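Local coordinates for putative iron binding protein (Bordetella pertussis Tohama I, PDB 1Y9U) that binds ferric iron through tyrosine side chains and probably serves as a periplasmic solute-binding protein of bacterial iron uptake, at residues S9-R14 with N35-K40; G42-V47 with I68-G73; L109-D114 with A219-R224; G123-P128 with R165-N170; A159-L164 with V316-F321. All blocks are in the same frame, centred on the assembly; numbering follows the deposited sequence.

Contact 1: residues S9-R14 with N35-K40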
# COMPACT_ATOMS: atom_id res chain seq x y z
N SER A 9 -22.44 -8.44 -3.11
CA SER A 9 -22.02 -8.04 -1.77
C SER A 9 -20.50 -7.87 -1.68
O SER A 9 -19.74 -8.80 -1.90
CB SER A 9 -22.50 -9.05 -0.73
OG SER A 9 -23.92 -9.05 -0.68
N LEU A 10 -20.08 -6.66 -1.33
CA LEU A 10 -18.66 -6.34 -1.15
C LEU A 10 -18.33 -6.31 0.32
O LEU A 10 -18.81 -5.45 1.04
CB LEU A 10 -18.37 -4.97 -1.76
CG LEU A 10 -16.94 -4.43 -1.56
CD1 LEU A 10 -15.91 -5.30 -2.27
CD2 LEU A 10 -16.86 -2.99 -2.03
N TYR A 11 -17.51 -7.25 0.77
CA TYR A 11 -16.97 -7.22 2.13
C TYR A 11 -15.63 -6.50 2.05
O TYR A 11 -14.73 -6.95 1.35
CB TYR A 11 -16.73 -8.63 2.66
CG TYR A 11 -17.95 -9.40 3.16
CD1 TYR A 11 -19.20 -9.27 2.55
CD2 TYR A 11 -17.84 -10.27 4.22
CE1 TYR A 11 -20.29 -9.99 3.01
CE2 TYR A 11 -18.92 -10.99 4.68
CZ TYR A 11 -20.14 -10.84 4.07
OH TYR A 11 -21.21 -11.57 4.53
N THR A 12 -15.49 -5.41 2.81
CA THR A 12 -14.33 -4.53 2.70
C THR A 12 -13.80 -4.09 4.05
O THR A 12 -14.57 -3.71 4.91
CB THR A 12 -14.67 -3.30 1.86
OG1 THR A 12 -13.56 -2.38 1.89
CG2 THR A 12 -15.91 -2.55 2.40
N THR A 13 -12.48 -4.11 4.20
CA THR A 13 -11.84 -3.56 5.39
C THR A 13 -11.46 -2.10 5.17
O THR A 13 -10.92 -1.45 6.08
CB THR A 13 -10.60 -4.38 5.78
OG1 THR A 13 -9.55 -4.16 4.81
CG2 THR A 13 -10.86 -5.90 5.79
N ARG A 14 -11.67 -1.60 3.95
CA ARG A 14 -11.50 -0.18 3.65
C ARG A 14 -12.78 0.58 3.94
O ARG A 14 -13.87 0.12 3.55
CB ARG A 14 -11.15 0.01 2.16
CG ARG A 14 -9.96 -0.79 1.71
CD ARG A 14 -9.16 -0.07 0.63
NE ARG A 14 -8.32 0.96 1.24
CZ ARG A 14 -7.36 1.64 0.61
NH1 ARG A 14 -7.14 1.44 -0.68
NH2 ARG A 14 -6.65 2.52 1.26
N ASN A 35 -24.26 -4.27 -2.03
CA ASN A 35 -24.31 -4.31 -0.57
C ASN A 35 -22.90 -4.14 -0.04
O ASN A 35 -22.05 -4.98 -0.27
CB ASN A 35 -24.86 -5.65 -0.09
CG ASN A 35 -26.22 -5.96 -0.69
OD1 ASN A 35 -27.12 -5.14 -0.66
ND2 ASN A 35 -26.34 -7.15 -1.28
N THR A 36 -22.67 -3.04 0.66
CA THR A 36 -21.36 -2.72 1.20
C THR A 36 -21.34 -3.18 2.64
O THR A 36 -22.12 -2.68 3.45
CB THR A 36 -21.08 -1.21 1.13
OG1 THR A 36 -21.10 -0.74 -0.23
CG2 THR A 36 -19.66 -0.90 1.62
N VAL A 37 -20.47 -4.13 2.94
CA VAL A 37 -20.31 -4.70 4.27
C VAL A 37 -18.91 -4.36 4.79
O VAL A 37 -17.93 -4.96 4.38
CB VAL A 37 -20.54 -6.22 4.29
CG1 VAL A 37 -20.30 -6.79 5.69
CG2 VAL A 37 -21.96 -6.55 3.81
N PHE A 38 -18.86 -3.42 5.72
CA PHE A 38 -17.61 -2.96 6.30
C PHE A 38 -17.17 -3.93 7.40
O PHE A 38 -17.91 -4.18 8.38
CB PHE A 38 -17.79 -1.55 6.86
CG PHE A 38 -16.57 -0.99 7.54
CD1 PHE A 38 -15.32 -1.00 6.93
CD2 PHE A 38 -16.67 -0.43 8.81
CE1 PHE A 38 -14.22 -0.48 7.57
CE2 PHE A 38 -15.55 0.08 9.45
CZ PHE A 38 -14.34 0.07 8.82
N VAL A 39 -15.98 -4.49 7.24
CA VAL A 39 -15.39 -5.41 8.20
C VAL A 39 -14.06 -4.82 8.70
O VAL A 39 -13.00 -5.02 8.09
CB VAL A 39 -15.17 -6.81 7.59
CG1 VAL A 39 -14.66 -7.79 8.63
CG2 VAL A 39 -16.47 -7.33 6.94
N LYS A 40 -14.13 -4.10 9.81
CA LYS A 40 -12.97 -3.35 10.33
C LYS A 40 -11.71 -4.24 10.51
O LYS A 40 -10.60 -3.89 10.09
CB LYS A 40 -13.34 -2.61 11.63
CG LYS A 40 -13.99 -3.48 12.72
CD LYS A 40 -15.43 -3.06 13.08
CE LYS A 40 -16.49 -3.82 12.27
NZ LYS A 40 -17.77 -3.90 13.02
O HOH W 1 -9.96 -1.86 8.57

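Contact 2: residues G42-V47 with I68-G73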
# COMPACT_ATOMS: atom_id res chain seq x y z
N GLY A 42 -10.52 -8.81 11.01
CA GLY A 42 -10.90 -10.21 11.04
C GLY A 42 -11.75 -10.64 9.85
O GLY A 42 -12.69 -11.42 10.00
N LEU A 43 -11.41 -10.14 8.67
CA LEU A 43 -12.17 -10.47 7.47
C LEU A 43 -12.11 -11.97 7.17
O LEU A 43 -13.14 -12.59 6.90
CB LEU A 43 -11.67 -9.67 6.27
CG LEU A 43 -12.30 -9.99 4.91
CD1 LEU A 43 -13.79 -9.73 4.93
CD2 LEU A 43 -11.63 -9.18 3.83
N LEU A 44 -10.91 -12.55 7.20
CA LEU A 44 -10.75 -13.99 6.99
C LEU A 44 -11.67 -14.78 7.90
O LEU A 44 -12.35 -15.70 7.47
CB LEU A 44 -9.30 -14.42 7.24
CG LEU A 44 -9.01 -15.92 7.27
CD1 LEU A 44 -9.44 -16.58 5.97
CD2 LEU A 44 -7.54 -16.18 7.54
N GLU A 45 -11.67 -14.40 9.17
CA GLU A 45 -12.40 -15.14 10.19
C GLU A 45 -13.91 -15.03 10.02
O GLU A 45 -14.63 -16.02 10.19
CB GLU A 45 -11.96 -14.68 11.59
CG GLU A 45 -10.61 -15.25 12.03
CD GLU A 45 -9.38 -14.54 11.45
OE1 GLU A 45 -9.49 -13.39 10.95
OE2 GLU A 45 -8.29 -15.14 11.51
N ARG A 46 -14.40 -13.84 9.67
CA ARG A 46 -15.83 -13.63 9.42
C ARG A 46 -16.32 -14.45 8.23
O ARG A 46 -17.38 -15.05 8.30
CB ARG A 46 -16.17 -12.16 9.18
CG ARG A 46 -17.69 -11.86 9.10
CD ARG A 46 -18.02 -10.47 8.57
NE ARG A 46 -19.13 -9.81 9.28
CZ ARG A 46 -20.35 -9.57 8.79
NH1 ARG A 46 -20.69 -9.95 7.56
NH2 ARG A 46 -21.25 -8.96 9.54
N VAL A 47 -15.56 -14.47 7.14
CA VAL A 47 -15.99 -15.17 5.93
C VAL A 47 -15.98 -16.69 6.16
O VAL A 47 -16.92 -17.37 5.77
CB VAL A 47 -15.14 -14.78 4.69
CG1 VAL A 47 -15.54 -15.61 3.47
CG2 VAL A 47 -15.31 -13.29 4.39
N ILE A 68 -3.05 -12.51 0.67
CA ILE A 68 -2.55 -13.88 0.60
C ILE A 68 -3.13 -14.71 1.73
O ILE A 68 -3.43 -15.88 1.54
CB ILE A 68 -1.00 -13.88 0.60
CG1 ILE A 68 -0.51 -13.14 -0.65
CG2 ILE A 68 -0.45 -15.32 0.73
CD1 ILE A 68 0.37 -13.88 -1.60
N ASP A 69 -3.33 -14.10 2.90
CA ASP A 69 -3.96 -14.81 4.01
C ASP A 69 -5.38 -15.26 3.65
O ASP A 69 -5.81 -16.34 4.06
CB ASP A 69 -3.98 -13.95 5.28
CG ASP A 69 -2.62 -13.90 5.97
OD1 ASP A 69 -2.53 -13.19 6.99
OD2 ASP A 69 -1.61 -14.49 5.56
N LEU A 70 -6.12 -14.44 2.90
CA LEU A 70 -7.45 -14.85 2.45
C LEU A 70 -7.37 -16.05 1.51
O LEU A 70 -8.15 -17.00 1.63
CB LEU A 70 -8.18 -13.71 1.72
CG LEU A 70 -8.48 -12.46 2.54
CD1 LEU A 70 -9.00 -11.34 1.64
CD2 LEU A 70 -9.46 -12.75 3.66
N VAL A 71 -6.40 -16.02 0.59
CA VAL A 71 -6.23 -17.09 -0.39
C VAL A 71 -5.84 -18.38 0.32
O VAL A 71 -6.47 -19.43 0.14
CB VAL A 71 -5.22 -16.70 -1.49
CG1 VAL A 71 -4.95 -17.86 -2.44
CG2 VAL A 71 -5.75 -15.49 -2.26
N ASN A 72 -4.81 -18.28 1.17
CA ASN A 72 -4.34 -19.43 1.93
C ASN A 72 -5.38 -19.94 2.93
O ASN A 72 -5.40 -21.14 3.25
CB ASN A 72 -3.02 -19.11 2.65
CG ASN A 72 -1.85 -18.98 1.70
OD1 ASN A 72 -0.80 -18.44 2.08
ND2 ASN A 72 -2.01 -19.45 0.47
N GLY A 73 -6.24 -19.04 3.40
CA GLY A 73 -7.30 -19.39 4.33
C GLY A 73 -8.54 -20.03 3.72
O GLY A 73 -9.49 -20.36 4.45

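Contact 3: residues L109-D114 with A219-R224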
# COMPACT_ATOMS: atom_id res chain seq x y z
N LEU A 109 10.81 8.46 0.45
CA LEU A 109 11.62 9.28 1.33
C LEU A 109 11.01 10.67 1.40
O LEU A 109 10.88 11.34 0.39
CB LEU A 109 13.05 9.36 0.82
CG LEU A 109 14.09 9.84 1.82
CD1 LEU A 109 14.37 8.80 2.92
CD2 LEU A 109 15.38 10.24 1.13
N TYR A 110 10.60 11.08 2.59
CA TYR A 110 10.26 12.48 2.83
C TYR A 110 11.55 13.23 3.04
O TYR A 110 12.42 12.72 3.74
CB TYR A 110 9.43 12.65 4.08
CG TYR A 110 8.03 12.03 4.09
CD1 TYR A 110 7.53 11.25 3.06
CD2 TYR A 110 7.20 12.24 5.21
CE1 TYR A 110 6.27 10.68 3.14
CE2 TYR A 110 5.95 11.69 5.28
CZ TYR A 110 5.47 10.94 4.24
OH TYR A 110 4.23 10.33 4.37
N VAL A 111 11.70 14.40 2.43
CA VAL A 111 12.94 15.15 2.43
C VAL A 111 12.65 16.61 2.72
O VAL A 111 11.74 17.18 2.12
CB VAL A 111 13.65 15.04 1.06
CG1 VAL A 111 14.95 15.83 1.04
CG2 VAL A 111 13.87 13.55 0.69
N GLU A 112 13.44 17.24 3.57
CA GLU A 112 13.31 18.67 3.80
C GLU A 112 13.29 19.37 2.45
O GLU A 112 14.11 19.04 1.58
CB GLU A 112 14.48 19.17 4.64
CG GLU A 112 14.23 20.50 5.34
CD GLU A 112 14.36 21.73 4.45
OE1 GLU A 112 15.12 21.68 3.46
OE2 GLU A 112 13.68 22.74 4.78
N LYS A 113 12.39 20.33 2.27
CA LYS A 113 12.07 20.81 0.93
C LYS A 113 13.25 21.37 0.12
O LYS A 113 13.22 21.31 -1.10
CB LYS A 113 10.95 21.86 1.00
CG LYS A 113 11.38 23.15 1.69
CD LYS A 113 10.20 24.08 1.94
CE LYS A 113 10.61 25.37 2.65
NZ LYS A 113 11.42 26.27 1.76
N ASP A 114 14.26 21.89 0.79
CA ASP A 114 15.40 22.48 0.08
C ASP A 114 16.69 21.67 0.14
O ASP A 114 17.73 22.11 -0.33
CB ASP A 114 15.68 23.88 0.63
CG ASP A 114 14.53 24.82 0.39
OD1 ASP A 114 14.07 24.88 -0.77
OD2 ASP A 114 14.06 25.53 1.31
N ALA A 219 6.55 21.60 4.24
CA ALA A 219 7.93 21.53 4.71
C ALA A 219 8.78 20.51 3.96
O ALA A 219 10.01 20.53 4.10
CB ALA A 219 7.94 21.17 6.17
N ILE A 220 8.15 19.61 3.19
CA ILE A 220 8.80 18.46 2.62
C ILE A 220 8.57 18.34 1.12
O ILE A 220 7.66 18.92 0.54
CB ILE A 220 8.36 17.12 3.32
CG1 ILE A 220 6.87 16.81 3.12
CG2 ILE A 220 8.70 17.18 4.80
CD1 ILE A 220 6.53 15.35 3.35
N LYS A 221 9.42 17.54 0.52
CA LYS A 221 9.23 17.02 -0.81
C LYS A 221 9.40 15.50 -0.77
O LYS A 221 9.93 14.94 0.20
CB LYS A 221 10.22 17.62 -1.81
CG LYS A 221 11.69 17.32 -1.52
CD LYS A 221 12.63 18.07 -2.46
CE LYS A 221 14.05 17.89 -2.01
NZ LYS A 221 14.99 18.66 -2.88
N VAL A 222 8.94 14.84 -1.81
CA VAL A 222 9.07 13.40 -1.95
C VAL A 222 10.20 13.06 -2.92
O VAL A 222 10.29 13.61 -4.03
CB VAL A 222 7.75 12.78 -2.45
CG1 VAL A 222 7.93 11.36 -2.94
CG2 VAL A 222 6.70 12.83 -1.36
N VAL A 223 11.04 12.13 -2.50
CA VAL A 223 11.96 11.44 -3.39
C VAL A 223 11.60 9.96 -3.27
O VAL A 223 11.56 9.43 -2.16
CB VAL A 223 13.44 11.69 -3.02
CG1 VAL A 223 14.37 10.84 -3.84
CG2 VAL A 223 13.77 13.15 -3.21
N ARG A 224 11.33 9.31 -4.40
CA ARG A 224 11.01 7.89 -4.41
C ARG A 224 12.28 7.07 -4.54
O ARG A 224 12.90 7.08 -5.61
CB ARG A 224 10.08 7.54 -5.57
CG ARG A 224 8.70 8.21 -5.50
CD ARG A 224 7.69 7.36 -6.15
NE ARG A 224 6.33 7.86 -6.23
CZ ARG A 224 5.82 8.55 -7.25
NH1 ARG A 224 6.58 9.00 -8.23
NH2 ARG A 224 4.52 8.83 -7.28
O HOH W 2 11.23 22.47 5.78

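Contact 4: residues G123-P128 with R165-N170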
# COMPACT_ATOMS: atom_id res chain seq x y z
N GLY A 123 19.11 1.51 0.16
CA GLY A 123 20.35 1.26 0.86
C GLY A 123 21.05 2.51 1.38
O GLY A 123 21.78 2.44 2.37
N ASP A 124 20.87 3.64 0.71
CA ASP A 124 21.52 4.88 1.11
C ASP A 124 21.13 5.35 2.50
O ASP A 124 21.84 6.15 3.10
CB ASP A 124 21.24 6.02 0.10
CG ASP A 124 21.71 5.70 -1.30
OD1 ASP A 124 22.61 4.83 -1.49
OD2 ASP A 124 21.21 6.30 -2.28
N LEU A 125 19.99 4.90 3.02
CA LEU A 125 19.52 5.36 4.31
C LEU A 125 20.46 4.93 5.46
O LEU A 125 20.46 5.53 6.52
CB LEU A 125 18.10 4.85 4.55
CG LEU A 125 17.31 5.56 5.66
CD1 LEU A 125 17.06 7.03 5.34
CD2 LEU A 125 16.00 4.83 5.87
N ALA A 126 21.24 3.88 5.22
CA ALA A 126 22.23 3.38 6.19
C ALA A 126 23.59 4.10 6.09
O ALA A 126 24.48 3.81 6.87
CB ALA A 126 22.42 1.89 6.00
N ASP A 127 23.76 5.01 5.14
CA ASP A 127 25.05 5.69 5.02
C ASP A 127 25.33 6.43 6.31
O ASP A 127 24.47 7.18 6.80
CB ASP A 127 25.02 6.68 3.86
CG ASP A 127 26.37 7.29 3.53
OD1 ASP A 127 26.78 7.21 2.36
OD2 ASP A 127 27.06 7.90 4.33
N PRO A 128 26.54 6.26 6.86
CA PRO A 128 26.94 6.94 8.08
C PRO A 128 26.71 8.48 8.10
O PRO A 128 26.53 9.06 9.17
CB PRO A 128 28.44 6.59 8.16
CG PRO A 128 28.53 5.30 7.52
CD PRO A 128 27.59 5.36 6.37
N ARG A 165 20.75 -2.26 10.88
CA ARG A 165 21.63 -1.77 11.94
C ARG A 165 22.13 -0.34 11.62
O ARG A 165 22.20 0.50 12.51
CB ARG A 165 22.81 -2.70 12.14
CG ARG A 165 22.49 -4.00 12.79
CD ARG A 165 23.76 -4.81 13.10
NE ARG A 165 23.43 -6.18 13.42
CZ ARG A 165 22.93 -6.57 14.59
NH1 ARG A 165 22.76 -5.71 15.58
NH2 ARG A 165 22.60 -7.83 14.78
N GLY A 166 22.43 -0.05 10.36
CA GLY A 166 22.91 1.25 9.97
C GLY A 166 21.80 2.31 10.06
O GLY A 166 22.04 3.43 10.47
N VAL A 167 20.58 1.93 9.67
CA VAL A 167 19.45 2.84 9.77
C VAL A 167 19.12 3.12 11.23
O VAL A 167 18.97 4.29 11.64
CB VAL A 167 18.23 2.30 9.04
CG1 VAL A 167 16.96 3.13 9.32
CG2 VAL A 167 18.49 2.27 7.55
N LYS A 168 19.08 2.07 12.05
CA LYS A 168 18.87 2.24 13.49
C LYS A 168 19.86 3.27 14.06
O LYS A 168 19.50 4.18 14.80
CB LYS A 168 18.98 0.90 14.24
CG LYS A 168 18.89 1.05 15.75
CD LYS A 168 19.19 -0.22 16.48
CE LYS A 168 19.14 0.05 17.98
NZ LYS A 168 19.38 -1.15 18.85
N ALA A 169 21.12 3.12 13.68
CA ALA A 169 22.18 3.98 14.22
C ALA A 169 21.97 5.42 13.81
O ALA A 169 22.42 6.36 14.49
CB ALA A 169 23.51 3.50 13.71
N ASN A 170 21.31 5.61 12.66
CA ASN A 170 21.09 6.94 12.09
C ASN A 170 19.84 7.65 12.61
O ASN A 170 19.64 8.82 12.29
CB ASN A 170 20.98 6.87 10.56
CG ASN A 170 22.30 6.66 9.85
OD1 ASN A 170 22.35 6.30 8.66
ND2 ASN A 170 23.39 6.93 10.55

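Contact 5: residues A159-L164 with V316-F321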
# COMPACT_ATOMS: atom_id res chain seq x y z
N ALA A 159 22.73 -8.59 3.95
CA ALA A 159 22.74 -7.20 3.54
C ALA A 159 21.60 -6.46 4.25
O ALA A 159 21.77 -5.33 4.67
CB ALA A 159 22.57 -7.07 2.05
N THR A 160 20.46 -7.12 4.41
CA THR A 160 19.29 -6.49 5.02
C THR A 160 19.54 -6.19 6.50
O THR A 160 19.18 -5.12 7.00
CB THR A 160 18.05 -7.34 4.83
OG1 THR A 160 17.78 -7.47 3.43
CG2 THR A 160 16.80 -6.65 5.42
N GLU A 161 20.18 -7.12 7.19
CA GLU A 161 20.51 -6.90 8.59
C GLU A 161 21.46 -5.72 8.76
O GLU A 161 21.29 -4.89 9.67
CB GLU A 161 21.14 -8.17 9.18
CG GLU A 161 21.51 -8.01 10.63
CD GLU A 161 22.12 -9.22 11.25
OE1 GLU A 161 22.79 -9.03 12.29
OE2 GLU A 161 21.91 -10.35 10.71
N LYS A 162 22.46 -5.63 7.89
CA LYS A 162 23.42 -4.54 7.95
C LYS A 162 22.72 -3.21 7.70
O LYS A 162 23.01 -2.24 8.37
CB LYS A 162 24.55 -4.77 6.94
CG LYS A 162 25.47 -3.59 6.70
CD LYS A 162 26.76 -4.01 5.99
CE LYS A 162 27.86 -3.05 6.34
NZ LYS A 162 28.64 -3.46 7.55
N TRP A 163 21.80 -3.19 6.74
CA TRP A 163 20.99 -1.99 6.48
C TRP A 163 20.20 -1.60 7.72
O TRP A 163 20.23 -0.44 8.12
CB TRP A 163 20.06 -2.25 5.31
CG TRP A 163 19.25 -1.05 4.91
CD1 TRP A 163 19.69 -0.01 4.18
CD2 TRP A 163 17.89 -0.77 5.24
NE1 TRP A 163 18.69 0.91 4.01
CE2 TRP A 163 17.56 0.46 4.64
CE3 TRP A 163 16.90 -1.46 5.96
CZ2 TRP A 163 16.28 1.02 4.73
CZ3 TRP A 163 15.64 -0.89 6.06
CH2 TRP A 163 15.35 0.34 5.45
N LEU A 164 19.51 -2.54 8.33
CA LEU A 164 18.73 -2.26 9.53
C LEU A 164 19.58 -1.68 10.65
O LEU A 164 19.17 -0.72 11.30
CB LEU A 164 17.99 -3.51 10.02
CG LEU A 164 16.77 -3.90 9.19
CD1 LEU A 164 16.34 -5.31 9.53
CD2 LEU A 164 15.62 -2.88 9.40
N VAL A 316 14.17 -7.41 12.26
CA VAL A 316 13.94 -6.15 12.94
C VAL A 316 14.12 -6.32 14.45
O VAL A 316 14.76 -5.50 15.11
CB VAL A 316 12.54 -5.60 12.57
CG1 VAL A 316 12.12 -4.46 13.51
CG2 VAL A 316 12.49 -5.14 11.11
N ASP A 317 13.60 -7.42 14.99
CA ASP A 317 13.73 -7.71 16.42
C ASP A 317 15.17 -8.06 16.82
O ASP A 317 15.64 -7.60 17.87
CB ASP A 317 12.79 -8.83 16.83
CG ASP A 317 12.57 -8.87 18.30
OD1 ASP A 317 12.11 -7.86 18.89
OD2 ASP A 317 12.81 -9.90 18.95
N LYS A 318 15.87 -8.80 15.96
CA LYS A 318 17.27 -9.18 16.19
C LYS A 318 18.13 -7.96 16.43
O LYS A 318 18.95 -7.93 17.34
CB LYS A 318 17.81 -9.96 14.99
CG LYS A 318 19.27 -10.45 15.15
CD LYS A 318 19.81 -11.10 13.89
CE LYS A 318 21.20 -11.69 14.14
NZ LYS A 318 21.77 -12.24 12.90
N VAL A 319 17.94 -6.94 15.61
CA VAL A 319 18.75 -5.74 15.69
C VAL A 319 18.28 -4.74 16.75
O VAL A 319 18.93 -3.70 16.96
CB VAL A 319 18.94 -5.03 14.32
CG1 VAL A 319 19.37 -6.01 13.25
CG2 VAL A 319 17.70 -4.28 13.89
N GLY A 320 17.15 -5.00 17.39
CA GLY A 320 16.62 -4.11 18.41
C GLY A 320 16.31 -2.74 17.81
O GLY A 320 16.61 -1.71 18.39
N PHE A 321 15.71 -2.75 16.62
CA PHE A 321 15.48 -1.53 15.84
C PHE A 321 14.72 -0.45 16.59
O PHE A 321 15.00 0.73 16.40
CB PHE A 321 14.72 -1.89 14.58
CG PHE A 321 14.67 -0.79 13.56
CD1 PHE A 321 13.61 0.09 13.51
CD2 PHE A 321 15.69 -0.63 12.63
CE1 PHE A 321 13.57 1.10 12.55
CE2 PHE A 321 15.64 0.37 11.68
CZ PHE A 321 14.58 1.24 11.65
O HOH W 3 24.85 -10.78 12.86

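Contact 1: residues S9-R14 with N35-K40
Leu-10 and Thr-12 are stitched to Asn-35, Val-37 and Val-39 by the backbone ladder of a parallel strand pair. Leu-10 N donates to Asn-35 O and Thr-12 N to Val-37 O, while Val-37 N and Val-39 N reach back to Leu-10 O and Thr-12 O; the last of these is 2.8 Å long, nearly straight at N-H, yet meets the carbonyl from above its plane. One side-chain bond extends the ladder: Asn-35 ND2 donates a hydrogen bond to Ser-9 OG at 3.1 Å, with the hydroxyl lying in the amide plane. Past the strand ends, a water donates to both Thr-13 O and Lys-40 O, and Thr-12 OG1 accepts from Arg-14 N in an ST turn.

Apolar contact centres on Tyr-11, whose ring carries Val-37 CG1 over the middle of one face, 4.1 Å from the centroid. Val-37 puts CG1 there with that methyl anti to its backbone N (chi1 178°). Of a different kind is the approach of Thr-13 O to the edge of the Phe-38 ring.

The strands 7-12 and 33-38 belong to a beta-alpha-beta unit with helix 20-30, which covers Leu-10 and Thr-36; helix 43-50 packs on Tyr-11, and strand 58-62 flanks strand 7-12 in the sheet.

Contact 2: residues G42-V47 with I68-G73
Leu-44 reaches from helix 43-50 across to helix 64-72 and meets a different residue at almost every step of its side chain. At its root, CB rests against Leu-70 CD2 at 4.0 Å, and the same methyl also presses on Leu-44 CA (3.8 Å), so the leucine of the second helix lies close against the backbone of the first. Beyond CG the two branches part. CD1 settles on the backbone of Gly-73, 3.9 Å from its CA, where no side chain intervenes. CD2 goes to the main chain one turn earlier, ending 3.9 Å from Asp-69 O, a carbonyl already engaged by Gly-73 N within its own helix. A chi1 of 171° swings CG to the far side of CB from the main-chain nitrogen, carrying the branch outward across the gap, and both methyls can reach the opposite helix.

Leu-70 completes the interface from the other side. Its CD2 mainly meets Leu-44, and CD1 meets Leu-43 CD2 at 4.0 Å, the two leucine side chains crossing at about a right angle. No hydrogen bond joins the segments.

The short axes run in roughly the same direction, 29° apart and 10.0 Å at closest approach. Leu-43 also reaches Tyr-11 of the sheet, and Leu-70 reaches Leu-59, a packing of neighbouring helices on one sheet face characteristic of the alpha/beta lobes of periplasmic binding proteins.

Contact 3: residues L109-D114 with A219-R224
Leu-109 to Glu-112 pair with Ile-220 to Val-223 as antiparallel strands whose short axes are strongly twisted, 139° between their directions. Leu-109 with Val-223 and Val-111 with Lys-221 are the hydrogen-bonded pairs, each closed by two backbone bonds; a further bond from Lys-113 N to Ala-219 O, 3.0 Å long and more bent, carries the pairing past the strand.

On the face of Tyr-110, Ile-220 sets CD1 over one side of the phenol ring, 3.6 Å above the plane and shifted toward the rim. Tyr-110 OH is bonded to Asn-197 O. The other face of the sheet holds Val-111, which divides its methyls between two neighbours: CG2 touches Val-223 CG2 at 3.9 Å, and CG1 meets Lys-221 CE at 3.8 Å. The extended aliphatic chain of Lys-221 runs past Val-111 and brings CD to 3.6 Å from Lys-113 O; its amine then bonds to Leu-115 O.

Past the last pair, Lys-113 NZ forms a salt bridge with Asp-114 OD2, and a water donates to Glu-112 OE2 and Ala-219 O, linking Glu-112 to Ala-219.

Tyr-110 also touches Tyr-200, an iron ligand of this protein, which places this antiparallel pair of the mixed sheet next to the tyrosine-rich metal site of a ferric binding protein, where Tyr-110 may help position Tyr-200.

Contact 4: residues G123-P128 with R165-N170
Leu-125 and Val-167 cross at a slant, and the valine does the touching mainly with one branch. Val-167 CG2 points at the leucine's flank and lies 3.9 Å from Leu-125 CD2, with Leu-125 CB and CG scarcely farther off; CG1 reaches the same CD2 at 4.0 Å. The valine's chi1 of 171° sets CG2 beside its own main-chain nitrogen, on the side facing the 3-10 turn. That methyl also bears on the main chain, 3.9 Å from Leu-125 C.

Beside this pair, Ala-126 comes up to the backbone of the helix at Gly-166. Its CB is 4.1 Å from Gly-166 CA, and the CA atoms of Ala-126 and Gly-166 stand only 4.4 Å apart, an approach that the lack of a side chain at Gly-166 permits. The CB of Ala-126 meets Val-167 CG2 as well, at 4.2 Å, so one valine methyl touches both residues of the turn.

At the last turn of the helix, Asn-170 directs its CB toward the 123-128 segment, placing its amide group beside the backbone of Leu-125 and Asp-127.

The 123-128 segment lies in the connection between strands 100-112 and 134-135, and packs against the C-terminal part of helix 157-170. Leu-125 continues inward onto strands 193-197 and 134-135, while Trp-163, one turn earlier on the helix, covers Leu-125 and Ala-126.

Contact 5: residues A159-L164 with V316-F321
Leu-164 is the chief bump, pushed into a hollow edged by Val-316, Val-319 and Phe-321. Its CB sits against Val-319 CG2 at 4.0 Å, CD1 extends to Val-316 CG2, and Leu-164 CD2 meets the CD2-CE2 side of Phe-321, 3.9 Å from Phe-321 CD2. The leucine crosses both Val-316 and Phe-321 at about a right angle, one methyl going to each. The ring in turn presents its edge to the helix backbone, with Leu-164 O near the ring plane and 3.7 Å from Phe-321 CE2.

The hollow lies where helix 303-318 gives way to a Schellman motif at Gly-320, a residue with positive phi. Phe-321 N bonds back to Val-316 O and Gly-320 N to Asp-317 O, and the turn brings Val-319 and Phe-321 to helix 157-170, beside Val-316 from the end of the preceding helix. The C-terminal end of the chain is thereby packed on helix 157-170.

Beside the leucine, Glu-161, extended throughout, slides past Val-319 in the opposite direction, its CG 3.9 Å from Val-319 CG1. Its carboxylate then forms a salt bridge with the equally extended Lys-318, Lys-318 NZ meeting Glu-161 OE2 on the syn side at 2.9 Å, 32° out of the carboxylate plane. A water donates to Glu-161 OE1, which also has Arg-165 as a salt-bridge partner.

Contacts 1 and 2 lie together, centres 13 Å apart, and are joined by chain order: strand 33-38 leads into helix 43-50, whose Leu-43 and Arg-46 pack on Tyr-11. Contacts 3, 4 and 5 form a second group, their centres about 30 to 40 Å from those of the first. Contacts 1 and 3 reach the same mixed sheet from opposite sides of the chain's centre. Contact 4 is nested inside the loop closed by contact 3 and touches it through Leu-109 and Leu-125; contacts 4 and 5 share helix 157-170, their centres 10 Å apart. This grouping is consistent with the two-lobed fold of periplasmic binding proteins; the iron-binding tyrosines of this one lie near contacts 1 and 3.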